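Local coordinates for acyl-CoA N-acyltransferases (NAT) superfamily protein (Arabidopsis thaliana, PDB 6TH0) that probably catalyses the transfer of an acetyl group from acetyl-CoA to the N-terminal methionine of transmembrane proteins and to protein lysines, at residues Arg9-Asn12 with Pro13-Glu17. Residues are numbered along the deposited sequence; the frame is centred on the assembly and turned at random.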
# COMPACT_ATOMS: atom_id res chain seq x y z
N ARG A 9 -4.75 1.51 13.18
CA ARG A 9 -6.17 1.80 13.10
C ARG A 9 -6.50 2.25 11.69
O ARG A 9 -5.59 2.64 10.93
CB ARG A 9 -6.59 2.87 14.11
CG ARG A 9 -5.79 4.18 13.97
CD ARG A 9 -6.55 5.35 14.60
NE ARG A 9 -5.77 6.59 14.59
CZ ARG A 9 -5.65 7.39 13.54
NH1 ARG A 9 -6.23 7.07 12.39
NH2 ARG A 9 -4.94 8.51 13.62
N PRO A 10 -7.76 2.21 11.29
CA PRO A 10 -8.13 2.74 9.98
C PRO A 10 -7.84 4.23 9.91
O PRO A 10 -7.93 4.95 10.91
CB PRO A 10 -9.63 2.45 9.87
CG PRO A 10 -9.87 1.34 10.87
CD PRO A 10 -8.91 1.60 11.99
N ILE A 11 -7.46 4.70 8.73
CA ILE A 11 -7.36 6.14 8.53
C ILE A 11 -8.75 6.75 8.51
O ILE A 11 -9.70 6.18 7.95
CB ILE A 11 -6.57 6.44 7.25
CG1 ILE A 11 -5.14 5.95 7.42
CG2 ILE A 11 -6.53 7.96 7.01
CD1 ILE A 11 -4.25 6.16 6.22
N ASN A 12 -8.91 7.90 9.16
CA ASN A 12 -10.19 8.59 9.22
C ASN A 12 -10.02 10.05 8.83
O ASN A 12 -8.90 10.53 8.65
CB ASN A 12 -10.82 8.47 10.62
CG ASN A 12 -9.93 9.04 11.71
OD1 ASN A 12 -9.73 10.25 11.79
ND2 ASN A 12 -9.42 8.16 12.56
N PRO A 13 -11.12 10.78 8.67
CA PRO A 13 -11.02 12.16 8.17
C PRO A 13 -10.14 13.07 9.01
O PRO A 13 -9.55 14.00 8.45
CB PRO A 13 -12.48 12.64 8.17
CG PRO A 13 -13.26 11.37 7.96
CD PRO A 13 -12.52 10.31 8.71
N SER A 14 -10.04 12.85 10.32
CA SER A 14 -9.19 13.73 11.12
C SER A 14 -7.72 13.59 10.77
O SER A 14 -6.92 14.46 11.16
CB SER A 14 -9.39 13.45 12.61
OG SER A 14 -8.81 12.22 12.97
N ASP A 15 -7.33 12.54 10.04
CA ASP A 15 -5.96 12.35 9.56
C ASP A 15 -5.64 13.14 8.30
O ASP A 15 -4.49 13.12 7.86
CB ASP A 15 -5.70 10.86 9.28
CG ASP A 15 -5.80 9.99 10.51
OD1 ASP A 15 -5.27 10.39 11.57
OD2 ASP A 15 -6.42 8.90 10.43
N LEU A 16 -6.63 13.84 7.72
CA LEU A 16 -6.47 14.38 6.37
C LEU A 16 -5.22 15.25 6.23
O LEU A 16 -4.39 15.02 5.35
CB LEU A 16 -7.72 15.17 5.98
CG LEU A 16 -7.62 15.79 4.58
CD1 LEU A 16 -7.52 14.70 3.53
CD2 LEU A 16 -8.80 16.69 4.31
N GLU A 17 -5.09 16.28 7.07
CA GLU A 17 -3.95 17.20 6.97
C GLU A 17 -2.63 16.46 7.11
O GLU A 17 -1.73 16.62 6.27
CB GLU A 17 -4.06 18.29 8.03
CG GLU A 17 -3.12 19.46 7.79
CD GLU A 17 -3.05 20.41 8.98
OE1 GLU A 17 -4.05 20.49 9.73
OE2 GLU A 17 -2.00 21.06 9.17
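R9 and D15 meet in an end-on, bidentate salt bridge. NH1 of R9 donates to OD2 of D15 at 2.7 Å, and NH2 to OD1 at 2.8 Å. Both oxygens use their syn lone pairs, and guanidinium and carboxylate are nearly coplanar, 3° apart. The arginine chain, extended from CG to NE, runs forward beside the following backbone, letting NH1 also bond to O of P10 (3.1 Å); NH2 also bonds the carbonyl of E61.

The amide N of N12 meets D15 OD2 on its anti side at 3.0 Å, tilted out of the carboxylate plane though nearly straight (172°), while D15 N returns to N12 O at 2.9 Å, completing a type I beta turn over P13 and S14. With CG between its backbone N and carbonyl carbon (chi1 59°), N12 turns OD1 toward S14, accepting a weak Asx-turn bond from S14 N and a bond of doubtful, very short length from S14 OG.

Nonpolar contact is slight: CG2 of I11 lies 3.8 Å from D15 CB.

Twice bonded at OD2, the buried carboxylate of D15 ties the end of edge strand 6-10 to the start of helix 16-26 in this GNAT domain; R9 probably stabilises its negative charge.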